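Long-range contacts in probable mRNA-capping enzyme (Acanthamoeba polyphaga mimivirus, PDB 3BGY), which removes the terminal phosphate from the 5'-triphosphate end of mRNA through this N-terminal domain, the first step of cap formation by a multifunctional viral enzyme: residues N69-I74 / K175-F180; I190-S195 / S207-E212. All coordinates share one frame; numbering follows the deposited sequence. Where two conformers were deposited one is given.

Contact 1: residues N69-I74 / K175-F180; sequences NNYLDI and KTRYSF
Lys175 and Tyr71 face each other as a hydrogen-bonded pair of antiparallel strands: Lys175 N donates to Tyr71 O at 2.8 Å, and Tyr71 N returns a bond to Lys175 O. Two residues along, the ladder repeats, with Arg177 N reaching Asn69 O at 2.9 Å. Between these pairs Asn70 and Thr176, a non-hydrogen-bonded pair, lie side by side on the sheet's other surface, where Thr176 OG1 donates a hydrogen bond to the amide oxygen Asn70 OD1 at 3.0 Å. Here Asn70 CA and Thr176 CA are 4.4 Å apart, and short side chains place an amide oxygen and a hydroxyl within bonding distance.

On the surface carrying Tyr71, the extended Lys175 chain brings NZ to Asp73 OD2 for a long, weak salt bridge of 3.4 Å. A water tightens the link: it accepts from Lys175 NZ at 2.7 Å, donates to Asp73 OD2, and also bonds Tyr71 OH. The other carboxylate oxygen, Asp73 OD1, is held by Ser87, which helps fix the group's rotation.

Tyr71 owes its place to CG standing between the backbone N and the carbonyl carbon (chi1 61°), which swings the ring across toward the opposite strand. Lys175 CB sits over one ring face in a CH-pi contact, 4.1 Å from the Tyr71 centroid. In the conformer described, one of two modelled, the Arg177 guanidinium is turned 51° to the ring, with Tyr71 CE1 3.7 Å from Arg177 CZ over the centre of its face. Phe89 stacks with the tyrosine as well.

Leu72, pointing the other way, meets helix 91-101, while Asn70 and Thr176 make that face polar further along. The charged Tyr71 face and this mixed one are consistent with the hydrophilic lumen and outer wall of a tunnel triphosphatase beta barrel.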
loop_
_atom_site.group_PDB
_atom_site.type_symbol
_atom_site.label_atom_id
_atom_site.label_comp_id
_atom_site.label_asym_id
_atom_site.label_seq_id
_atom_site.Cartn_x
_atom_site.Cartn_y
_atom_site.Cartn_z
ATOM N N ASN A 69 -0.541 -10.965 6.598
ATOM C CA ASN A 69 -1.387 -11.542 5.546
ATOM C C ASN A 69 -0.621 -11.795 4.274
ATOM O O ASN A 69 0.274 -11.044 3.941
ATOM C CB ASN A 69 -2.509 -10.565 5.146
ATOM C CG ASN A 69 -3.575 -10.406 6.201
ATOM O OD1 ASN A 69 -4.324 -11.343 6.496
ATOM N ND2 ASN A 69 -3.667 -9.212 6.764
ATOM N N ASN A 70 -1.040 -12.821 3.545
ATOM C CA ASN A 70 -0.497 -13.159 2.224
ATOM C C ASN A 70 -1.702 -12.814 1.319
ATOM O O ASN A 70 -2.837 -13.236 1.591
ATOM C CB ASN A 70 -0.215 -14.659 2.052
ATOM C CG ASN A 70 0.822 -15.181 3.001
ATOM O OD1 ASN A 70 1.877 -14.593 3.155
ATOM N ND2 ASN A 70 0.537 -16.321 3.623
ATOM N N TYR A 71 -1.492 -11.990 0.301
ATOM C CA TYR A 71 -2.586 -11.621 -0.597
ATOM C C TYR A 71 -2.115 -11.274 -1.988
ATOM O O TYR A 71 -0.967 -10.917 -2.182
ATOM C CB TYR A 71 -3.420 -10.461 -0.020
ATOM C CG TYR A 71 -2.691 -9.154 0.219
ATOM C CD1 TYR A 71 -1.921 -8.958 1.375
ATOM C CD2 TYR A 71 -2.847 -8.077 -0.667
ATOM C CE1 TYR A 71 -1.331 -7.702 1.642
ATOM C CE2 TYR A 71 -2.270 -6.819 -0.406
ATOM C CZ TYR A 71 -1.517 -6.643 0.745
ATOM O OH TYR A 71 -0.929 -5.421 0.978
ATOM N N LEU A 72 -3.034 -11.347 -2.947
ATOM C CA LEU A 72 -2.729 -11.012 -4.331
ATOM C C LEU A 72 -3.459 -9.719 -4.735
ATOM O O LEU A 72 -4.694 -9.629 -4.631
ATOM C CB LEU A 72 -3.181 -12.162 -5.265
ATOM C CG LEU A 72 -3.007 -11.874 -6.756
ATOM C CD1 LEU A 72 -1.559 -11.751 -7.106
ATOM C CD2 LEU A 72 -3.688 -12.947 -7.600
ATOM N N ASP A 73 -2.695 -8.709 -5.161
ATOM C CA ASP A 73 -3.265 -7.450 -5.657
ATOM C C ASP A 73 -3.339 -7.491 -7.170
ATOM O O ASP A 73 -2.343 -7.779 -7.830
ATOM C CB ASP A 73 -2.374 -6.242 -5.328
ATOM C CG ASP A 73 -2.633 -5.664 -3.969
ATOM O OD1 ASP A 73 -3.608 -6.062 -3.314
ATOM O OD2 ASP A 73 -1.874 -4.759 -3.568
ATOM N N ILE A 74 -4.505 -7.154 -7.721
ATOM C CA ILE A 74 -4.675 -7.118 -9.173
ATOM C C ILE A 74 -5.066 -5.686 -9.445
ATOM O O ILE A 74 -6.111 -5.210 -8.999
ATOM C CB ILE A 74 -5.779 -8.084 -9.687
ATOM C CG1 ILE A 74 -5.472 -9.521 -9.279
ATOM C CG2 ILE A 74 -5.819 -8.076 -11.220
ATOM C CD1 ILE A 74 -6.254 -9.982 -8.084
ATOM N N LYS A 175 1.797 -10.347 -2.275
ATOM C CA LYS A 175 2.416 -9.759 -1.089
ATOM C C LYS A 175 2.303 -10.527 0.201
ATOM O O LYS A 175 1.269 -11.159 0.435
ATOM C CB LYS A 175 1.729 -8.415 -0.854
ATOM C CG LYS A 175 2.008 -7.353 -1.939
ATOM C CD LYS A 175 1.323 -6.039 -1.601
ATOM C CE LYS A 175 1.623 -4.981 -2.636
ATOM N NZ LYS A 175 1.035 -3.665 -2.256
ATOM N N THR A 176 3.369 -10.476 1.015
ATOM C CA THR A 176 3.355 -11.038 2.370
ATOM C C THR A 176 3.629 -9.777 3.181
ATOM O O THR A 176 4.752 -9.243 3.175
ATOM C CB THR A 176 4.414 -12.139 2.615
ATOM O OG1 THR A 176 4.115 -13.249 1.760
ATOM C CG2 THR A 176 4.356 -12.625 4.091
ATOM N N ARG A 177 2.623 -9.377 3.932
ATOM C CA ARG A 177 2.713 -8.158 4.711
ATOM C C ARG A 177 2.643 -8.433 6.195
ATOM O O ARG A 177 2.043 -9.412 6.637
ATOM C CB ARG A 177 1.565 -7.229 4.284
ATOM C CG ARG A 177 1.521 -5.821 4.921
ATOM C CD ARG A 177 0.319 -5.030 4.420
ATOM N NE ARG A 177 -0.955 -5.680 4.737
ATOM C CZ ARG A 177 -2.154 -5.257 4.326
ATOM N NH1 ARG A 177 -2.273 -4.176 3.567
ATOM N NH2 ARG A 177 -3.248 -5.908 4.691
ATOM N N TYR A 178 3.406 -7.643 6.937
ATOM C CA TYR A 178 3.373 -7.676 8.390
ATOM C C TYR A 178 3.024 -6.233 8.750
ATOM O O TYR A 178 3.683 -5.301 8.272
ATOM C CB TYR A 178 4.725 -8.048 8.993
ATOM C CG TYR A 178 5.216 -9.411 8.613
ATOM C CD1 TYR A 178 5.908 -9.602 7.404
ATOM C CD2 TYR A 178 4.964 -10.525 9.430
ATOM C CE1 TYR A 178 6.344 -10.893 6.996
ATOM C CE2 TYR A 178 5.387 -11.829 9.037
ATOM C CZ TYR A 178 6.075 -12.001 7.819
ATOM O OH TYR A 178 6.465 -13.261 7.409
ATOM N N SER A 179 1.961 -6.048 9.535
ATOM C CA SER A 179 1.514 -4.717 9.956
ATOM C C SER A 179 1.578 -4.611 11.458
ATOM O O SER A 179 1.071 -5.472 12.185
ATOM C CB SER A 179 0.085 -4.431 9.475
ATOM O OG SER A 179 0.018 -4.431 8.053
ATOM N N PHE A 180 2.248 -3.566 11.934
ATOM C CA PHE A 180 2.397 -3.385 13.367
ATOM C C PHE A 180 1.737 -2.093 13.792
ATOM O O PHE A 180 2.169 -1.018 13.403
ATOM C CB PHE A 180 3.888 -3.367 13.722
ATOM C CG PHE A 180 4.617 -4.588 13.252
ATOM C CD1 PHE A 180 4.628 -5.751 14.031
ATOM C CD2 PHE A 180 5.283 -4.593 12.007
ATOM C CE1 PHE A 180 5.283 -6.915 13.600
ATOM C CE2 PHE A 180 5.955 -5.760 11.560
ATOM C CZ PHE A 180 5.958 -6.935 12.363
HETATM O O HOH W 1 -1.047 -7.067 7.103
HETATM O O HOH W 2 -1.396 -3.609 -1.134
#

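Contact 2: residues I190-S195 / S207-E212; sequences ITDVKS and SNYELE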
loop_
_atom_site.group_PDB
_atom_site.type_symbol
_atom_site.label_atom_id
_atom_site.label_comp_id
_atom_site.label_asym_id
_atom_site.label_seq_id
_atom_site.Cartn_x
_atom_site.Cartn_y
_atom_site.Cartn_z
ATOM N N ILE A 190 5.439 -3.657 6.625
ATOM C CA ILE A 190 6.666 -4.139 5.978
ATOM C C ILE A 190 6.202 -5.273 5.094
ATOM O O ILE A 190 5.591 -6.239 5.572
ATOM C CB ILE A 190 7.789 -4.531 7.004
ATOM C CG1 ILE A 190 9.053 -5.015 6.299
ATOM C CG2 ILE A 190 7.352 -5.608 7.932
ATOM C CD1 ILE A 190 9.936 -3.979 5.745
ATOM N N THR A 191 6.607 -5.220 3.829
ATOM C CA THR A 191 6.075 -6.178 2.861
ATOM C C THR A 191 7.093 -6.800 1.926
ATOM O O THR A 191 8.002 -6.126 1.454
ATOM C CB THR A 191 5.017 -5.449 1.978
ATOM O OG1 THR A 191 4.082 -4.734 2.795
ATOM C CG2 THR A 191 4.202 -6.433 1.149
ATOM N N ASP A 192 6.942 -8.112 1.711
ATOM C CA ASP A 192 7.764 -8.876 0.762
ATOM C C ASP A 192 6.828 -8.861 -0.467
ATOM O O ASP A 192 5.715 -9.413 -0.419
ATOM C CB ASP A 192 7.965 -10.293 1.321
ATOM C CG ASP A 192 8.535 -11.280 0.297
ATOM O OD1 ASP A 192 8.300 -11.139 -0.920
ATOM O OD2 ASP A 192 9.191 -12.247 0.728
ATOM N N VAL A 193 7.248 -8.207 -1.554
ATOM C CA VAL A 193 6.369 -8.067 -2.724
ATOM C C VAL A 193 6.941 -8.723 -3.976
ATOM O O VAL A 193 8.098 -8.480 -4.340
ATOM C CB VAL A 193 6.154 -6.538 -3.088
ATOM C CG1 VAL A 193 5.178 -6.355 -4.269
ATOM C CG2 VAL A 193 5.719 -5.714 -1.912
ATOM N N LYS A 194 6.110 -9.513 -4.667
ATOM C CA LYS A 194 6.502 -10.138 -5.947
ATOM C C LYS A 194 5.642 -9.429 -6.988
ATOM O O LYS A 194 4.420 -9.510 -6.941
ATOM C CB LYS A 194 6.281 -11.658 -5.921
ATOM C CG LYS A 194 7.390 -12.369 -5.097
ATOM C CD LYS A 194 7.110 -13.851 -4.933
ATOM C CE LYS A 194 8.104 -14.520 -3.980
ATOM N NZ LYS A 194 9.538 -14.192 -4.313
ATOM N N SER A 195 6.285 -8.727 -7.916
ATOM C CA SER A 195 5.575 -7.972 -8.945
ATOM C C SER A 195 5.796 -8.511 -10.351
ATOM O O SER A 195 6.868 -9.039 -10.660
ATOM C CB SER A 195 5.999 -6.498 -8.907
ATOM O OG SER A 195 5.789 -5.938 -7.623
ATOM N N SER A 207 11.707 -11.261 -5.001
ATOM C CA SER A 207 10.986 -10.307 -4.177
ATOM C C SER A 207 11.645 -8.952 -4.006
ATOM O O SER A 207 12.877 -8.848 -4.103
ATOM C CB SER A 207 10.875 -10.863 -2.748
ATOM O OG SER A 207 10.024 -11.989 -2.641
ATOM N N ASN A 208 10.831 -7.902 -3.917
ATOM C CA ASN A 208 11.372 -6.594 -3.546
ATOM C C ASN A 208 10.784 -6.424 -2.137
ATOM O O ASN A 208 9.978 -7.257 -1.683
ATOM C CB ASN A 208 11.022 -5.432 -4.501
ATOM C CG ASN A 208 9.532 -5.274 -4.745
ATOM O OD1 ASN A 208 8.891 -6.144 -5.343
ATOM N ND2 ASN A 208 8.983 -4.139 -4.323
ATOM N N TYR A 209 11.310 -5.469 -1.384
ATOM C CA TYR A 209 10.865 -5.212 -0.008
ATOM C C TYR A 209 10.477 -3.769 0.189
ATOM O O TYR A 209 11.163 -2.878 -0.285
ATOM C CB TYR A 209 11.974 -5.672 0.979
ATOM C CG TYR A 209 12.411 -7.106 0.745
ATOM C CD1 TYR A 209 11.670 -8.181 1.272
ATOM C CD2 TYR A 209 13.493 -7.403 -0.114
ATOM C CE1 TYR A 209 11.987 -9.506 0.964
ATOM C CE2 TYR A 209 13.809 -8.741 -0.454
ATOM C CZ TYR A 209 13.056 -9.773 0.091
ATOM O OH TYR A 209 13.370 -11.070 -0.233
ATOM N N GLU A 210 9.329 -3.551 0.832
ATOM C CA GLU A 210 8.767 -2.212 1.027
ATOM C C GLU A 210 8.459 -1.959 2.484
ATOM O O GLU A 210 7.909 -2.820 3.157
ATOM C CB GLU A 210 7.497 -2.074 0.161
ATOM C CG GLU A 210 7.853 -2.073 -1.341
ATOM C CD GLU A 210 6.692 -2.028 -2.306
ATOM O OE1 GLU A 210 5.523 -1.984 -1.872
ATOM O OE2 GLU A 210 6.972 -2.040 -3.530
ATOM N N LEU A 211 8.789 -0.756 2.958
ATOM C CA LEU A 211 8.570 -0.374 4.361
ATOM C C LEU A 211 7.886 0.973 4.389
ATOM O O LEU A 211 8.335 1.935 3.741
ATOM C CB LEU A 211 9.896 -0.239 5.124
ATOM C CG LEU A 211 9.871 0.336 6.555
ATOM C CD1 LEU A 211 9.119 -0.583 7.517
ATOM C CD2 LEU A 211 11.301 0.541 7.062
ATOM N N GLU A 212 6.773 1.050 5.111
ATOM C CA GLU A 212 6.083 2.332 5.208
ATOM C C GLU A 212 5.545 2.582 6.586
ATOM O O GLU A 212 5.305 1.653 7.331
ATOM C CB GLU A 212 4.831 2.383 4.315
ATOM C CG GLU A 212 5.020 2.226 2.829
ATOM C CD GLU A 212 4.801 0.805 2.366
ATOM O OE1 GLU A 212 3.972 0.079 2.963
ATOM O OE2 GLU A 212 5.458 0.416 1.391
HETATM O O HOH W 3 4.953 -2.308 3.266
HETATM O O HOH W 4 11.833 -12.937 0.631
HETATM O O HOH W 5 9.147 -8.405 -7.509
HETATM O O HOH W 6 5.972 -3.245 -6.250
HETATM O O HOH W 7 9.042 -5.837 -7.826
#
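Val193 pairs with Asn208 across antiparallel strands, Val193 N donating to Asn208 O at 2.9 Å and Asn208 N to Val193 O. The beta-branched side chain of Val193 suits an extended backbone, and its CG2 methyl rests 3.7 Å from Glu210 OE1. Two residues on, past the non-hydrogen-bonded pair Asp192 and Tyr209, Thr191 and Glu210 exchange two more backbone bonds.

The short side chain of Ser207 keeps its hydroxyl, able to donate and accept at once, between Asp192 and Lys194. Ser207 OG donates a hydrogen bond to Asp192 OD1 at 2.6 Å, on the syn side of the carboxylate and 27° out of its plane. In turn it accepts from Lys194 NZ at 2.8 Å, so the hydroxyl bridges carboxylate and ammonium; the ammonium also bonds Val205 O. Asp192 reaches over because its CG lies opposite the backbone N (chi1 167°), and its OD2 accepts a hydrogen bond from a water that also bonds Tyr209 OH.

At the apolar end Ile190 CD1 comes 3.8 Å from Leu211 CB, and the two chains cross at an angle on the same face of the sheet.

Ile190 packs on Phe50, Ile53 and Thr54 of helix 47-60, and Phe50 also meets the Tyr209 ring. Strand 169-183 borders the hairpin through Ile190, Asp192 and Lys194, while the backbone of Leu211 hydrogen-bonds to that of Phe42 in strand 36-42, closing the barrel.

Overall arrangement
From the N terminus, strand 66-77, the second strand of the chain, pairs with strand 169-183, so that contact 1 closes a span of 100 residues holding strands 83-88, 122-136 and 142-152 and helices 91-101 and 106-115. The chain then turns straight into strand 186-196, and contact 2 closes a much shorter loop of 11 residues with strand 208-215. The two loops run in series, neither nested nor crossed. They meet sidelong, because strands 169-183 and 186-196 are sheet neighbours whose backbones pair at Thr176 with Asp192 and Tyr178 with Ile190. Four adjacent strands of the eight-stranded antiparallel barrel are thereby joined into one continuous wall.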